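Local coordinates for protein TetR family Transcriptional regulator (Streptococcus agalactiae 2603V/R, PDB 3KKC) that probably binds DNA as a dimeric transcriptional regulator of the TetR family, through a predicted N-terminal helix-turn-helix motif, at residues Lys61-Cys64 against Glu65-His69; Asp166-Lys169 against Tyr170-Met174. All coordinates share one frame; numbering follows the deposited sequence.

Contact 1 of 2, residues Lys61-Cys64 against Glu65-His69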
# COMPACT_ATOMS: atom_id res chain seq x y z
N LYS A 61 7.45 -19.80 1.90
CA LYS A 61 8.67 -19.68 1.10
C LYS A 61 8.60 -20.62 -0.12
O LYS A 61 8.55 -20.15 -1.26
CB LYS A 61 9.88 -19.96 1.99
CG LYS A 61 11.21 -20.19 1.29
CD LYS A 61 11.98 -21.30 2.04
CE LYS A 61 13.44 -21.42 1.62
NZ LYS A 61 14.08 -20.08 1.52
N GLU A 62 8.57 -21.93 0.12
CA GLU A 62 8.31 -22.91 -0.94
C GLU A 62 7.18 -22.49 -1.89
O GLU A 62 7.41 -22.37 -3.09
CB GLU A 62 7.98 -24.27 -0.34
CG GLU A 62 9.16 -24.98 0.28
CD GLU A 62 8.96 -26.48 0.31
OE1 GLU A 62 7.95 -26.95 -0.26
OE2 GLU A 62 9.83 -27.18 0.89
N LEU A 63 5.98 -22.27 -1.36
CA LEU A 63 4.85 -21.82 -2.17
C LEU A 63 5.26 -20.68 -3.11
O LEU A 63 5.41 -20.91 -4.30
CB LEU A 63 3.64 -21.45 -1.31
CG LEU A 63 2.43 -20.88 -2.06
CD1 LEU A 63 2.01 -21.83 -3.14
CD2 LEU A 63 1.24 -20.60 -1.14
N CYS A 64 5.45 -19.47 -2.60
CA CYS A 64 6.06 -18.37 -3.36
C CYS A 64 7.14 -18.81 -4.33
O CYS A 64 7.12 -18.46 -5.52
CB CYS A 64 6.69 -17.34 -2.40
SG CYS A 64 5.50 -16.46 -1.41
N GLU A 65 8.10 -19.57 -3.83
CA GLU A 65 9.17 -20.05 -4.68
C GLU A 65 8.58 -20.67 -5.96
O GLU A 65 8.92 -20.25 -7.07
CB GLU A 65 10.06 -21.04 -3.92
CG GLU A 65 11.09 -21.72 -4.77
CD GLU A 65 12.31 -22.12 -4.00
OE1 GLU A 65 12.24 -22.29 -2.75
OE2 GLU A 65 13.37 -22.27 -4.65
N ASP A 66 7.67 -21.63 -5.77
CA ASP A 66 6.87 -22.29 -6.82
C ASP A 66 6.03 -21.32 -7.64
O ASP A 66 6.08 -21.33 -8.86
CB ASP A 66 5.88 -23.30 -6.21
CG ASP A 66 6.55 -24.58 -5.76
OD1 ASP A 66 7.69 -24.87 -6.19
OD2 ASP A 66 5.92 -25.31 -4.96
N LEU A 67 5.21 -20.51 -6.97
CA LEU A 67 4.33 -19.57 -7.64
C LEU A 67 5.10 -18.62 -8.58
O LEU A 67 4.66 -18.35 -9.70
CB LEU A 67 3.54 -18.78 -6.61
CG LEU A 67 2.08 -19.20 -6.46
CD1 LEU A 67 1.84 -20.57 -7.10
CD2 LEU A 67 1.67 -19.20 -5.01
N PHE A 68 6.25 -18.14 -8.12
CA PHE A 68 7.06 -17.22 -8.90
C PHE A 68 7.89 -17.92 -9.98
O PHE A 68 8.22 -17.33 -11.02
CB PHE A 68 7.89 -16.32 -7.99
CG PHE A 68 7.04 -15.43 -7.11
CD1 PHE A 68 5.80 -15.00 -7.57
CD2 PHE A 68 7.48 -15.04 -5.84
CE1 PHE A 68 5.00 -14.18 -6.78
CE2 PHE A 68 6.68 -14.23 -5.03
CZ PHE A 68 5.44 -13.79 -5.48
N HIS A 69 8.23 -19.19 -9.76
CA HIS A 69 8.91 -19.90 -10.81
C HIS A 69 7.94 -20.06 -11.96
O HIS A 69 8.31 -19.85 -13.11
CB HIS A 69 9.44 -21.24 -10.34
CG HIS A 69 10.25 -21.97 -11.36
ND1 HIS A 69 11.63 -22.03 -11.31
CD2 HIS A 69 9.88 -22.70 -12.45
CE1 HIS A 69 12.07 -22.76 -12.32
NE2 HIS A 69 11.03 -23.17 -13.03
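Within helix 57-71, the connecting helix that in the TetR fold leads from the DNA-binding region into the C-terminal regulatory region, L63 meets L67 and C64 meets F68, each pair one turn apart. L63 has CG anti to its backbone nitrogen (chi1 177°), a torsion that carries its end along the helix although its CB sets off away from the next turn. L67 reaches back, and the two leucines cross obliquely, with L67 CD2 packed 3.5 Å from L63 CG; the still shorter approach of L67 CD2 to L63 CD1 is doubtful. Beside them, C64 CB lies 4.1 Å from CE2 of F68. The thiol makes a sulfur-aromatic contact, with C64 SG 5.3 Å from the centroid of the F68 ring and placed obliquely to it. F68 N donates to C64 O at 2.8 Å, and that carbonyl oxygen also lies near the ring, again obliquely. E65, D66 and L67 likewise donate through their backbone N to the carbonyl oxygens of K61, E62 and L63, continuing the helical pattern through the whole turn. On the polar side the charges stay apart, K61 NZ lying 5.1 Å from E65 OE1, so any attraction between them acts without direct contact. D66 OD2 is hydrogen-bonded to the hydroxyl of Y18, tying this helix to helix 4-24. L63 packs against F21 and I22 of that same helix and against L101 of helix 98-103, while L67 rests on I98. Helix 107-129 covers the other pair, with C64 against Y108 and the F68 and F109 rings meeting at about 40°.

Contact 2 of 2, residues Asp166-Lys169 against Tyr170-Met174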
# COMPACT_ATOMS: atom_id res chain seq x y z
N ASP A 166 -8.05 -6.31 -21.66
CA ASP A 166 -8.48 -4.94 -21.42
C ASP A 166 -7.64 -4.23 -20.34
O ASP A 166 -7.15 -3.12 -20.55
CB ASP A 166 -9.97 -4.91 -21.04
CG ASP A 166 -10.87 -5.07 -22.26
OD1 ASP A 166 -10.35 -4.96 -23.38
OD2 ASP A 166 -12.09 -5.30 -22.09
N LEU A 167 -7.44 -4.86 -19.20
CA LEU A 167 -6.67 -4.23 -18.14
C LEU A 167 -5.21 -4.01 -18.57
O LEU A 167 -4.62 -2.97 -18.27
CB LEU A 167 -6.72 -5.04 -16.84
CG LEU A 167 -5.98 -4.41 -15.66
CD1 LEU A 167 -6.93 -3.71 -14.64
CD2 LEU A 167 -5.07 -5.42 -14.97
N LEU A 168 -4.63 -5.00 -19.24
CA LEU A 168 -3.25 -4.86 -19.69
C LEU A 168 -3.15 -3.69 -20.66
O LEU A 168 -2.14 -3.00 -20.73
CB LEU A 168 -2.78 -6.13 -20.38
CG LEU A 168 -1.34 -5.98 -20.84
CD1 LEU A 168 -0.40 -5.82 -19.62
CD2 LEU A 168 -0.92 -7.14 -21.74
N LYS A 169 -4.23 -3.48 -21.40
CA LYS A 169 -4.31 -2.44 -22.39
C LYS A 169 -4.37 -1.07 -21.73
O LYS A 169 -3.50 -0.21 -21.95
CB LYS A 169 -5.55 -2.67 -23.26
CG LYS A 169 -6.01 -1.48 -24.10
CD LYS A 169 -7.41 -1.70 -24.65
CE LYS A 169 -7.79 -0.59 -25.64
NZ LYS A 169 -9.24 -0.64 -26.01
N TYR A 170 -5.41 -0.87 -20.94
CA TYR A 170 -5.62 0.39 -20.23
C TYR A 170 -4.43 0.76 -19.35
O TYR A 170 -4.18 1.93 -19.10
CB TYR A 170 -6.93 0.34 -19.43
CG TYR A 170 -8.13 0.21 -20.33
CD1 TYR A 170 -8.24 1.00 -21.47
CD2 TYR A 170 -9.14 -0.70 -20.06
CE1 TYR A 170 -9.34 0.89 -22.32
CE2 TYR A 170 -10.25 -0.82 -20.91
CZ TYR A 170 -10.34 -0.01 -22.04
OH TYR A 170 -11.43 -0.11 -22.90
N TYR A 171 -3.68 -0.23 -18.90
CA TYR A 171 -2.51 0.09 -18.12
C TYR A 171 -1.36 0.56 -19.00
O TYR A 171 -0.70 1.57 -18.71
CB TYR A 171 -2.09 -1.11 -17.26
CG TYR A 171 -0.73 -0.90 -16.65
CD1 TYR A 171 -0.56 -0.15 -15.50
CD2 TYR A 171 0.40 -1.43 -17.25
CE1 TYR A 171 0.70 0.06 -14.96
CE2 TYR A 171 1.66 -1.23 -16.72
CZ TYR A 171 1.80 -0.49 -15.57
OH TYR A 171 3.07 -0.31 -15.06
N LEU A 172 -1.11 -0.17 -20.08
CA LEU A 172 -0.01 0.14 -20.99
C LEU A 172 -0.20 1.51 -21.66
O LEU A 172 0.77 2.25 -21.87
CB LEU A 172 0.12 -0.96 -22.03
CG LEU A 172 1.33 -1.91 -21.95
CD1 LEU A 172 2.16 -1.81 -20.64
CD2 LEU A 172 0.91 -3.36 -22.23
N THR A 173 -1.44 1.85 -21.99
CA THR A 173 -1.69 3.16 -22.60
C THR A 173 -1.50 4.25 -21.54
O THR A 173 -0.98 5.33 -21.83
CB THR A 173 -3.08 3.25 -23.29
OG1 THR A 173 -4.11 2.97 -22.33
CG2 THR A 173 -3.19 2.24 -24.44
N MSE A 174 -1.89 3.96 -20.30
CA MSE A 174 -1.73 4.92 -19.21
C MSE A 174 -0.29 5.27 -18.92
O MSE A 174 0.00 6.40 -18.53
CB MSE A 174 -2.40 4.43 -17.93
CG MSE A 174 -3.85 4.83 -17.81
SE MSE A 174 -4.09 6.70 -18.26
CE MSE A 174 -3.13 7.50 -16.75
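K169 and Y170 converge through contrasting torsions: the lysine has CG anti to N (chi1 164°) and runs fully extended, whereas Y170 carries its ring beside the backbone nitrogen (chi1 -64°). CD of K169 therefore lies over one face of the Y170 ring, 4.0 Å above its plane and offset toward the rim. The amino group comes near the phenol, with K169 NZ 3.8 Å from Y170 OH. D166 CB approaches the same ring at CE2, and Y170 N donates to D166 O at 2.9 Å, nearly straight at 174°. On the apolar side, L168 and L172 lie side by side and point the same way, L168 CG being 3.7 Å from L172 CD2. K169 O accepts two bonds from T173, one from N at 2.9 Å and a longer one from OG1 at 3.3 Å. Y171 turns inward and its hydroxyl hydrogen-bonds to L144 O of helix 137-157, while L167 and Y171 also pack on F139 of the second subunit. The threonine hydroxyl bonding back to the carbonyl four residues earlier is a common helix motif, and this final helix has a place at the subunit interface consistent with the TetR-family dimer.

How the contacts relate
Contact 1 comes first along the chain, on helix 57-71, and contact 2 follows near the C terminus, on helix 164-175. Their centres are about 27 Å apart and their nearest atoms about 16 Å, so they do not touch. Contact 1 sits close to the centre of the chain, on the helix that joins the DNA-binding and regulatory regions; contact 2 lies about 21 Å from that centre, beside the second subunit. Helix 107-129 packs against both, giving them a shared neighbour. The nickel held by H70, H86 and H90 is about 9 Å from the L67 side chain of contact 1. The pair thus marks the connection between regions and the dimer side of this all-helical protein.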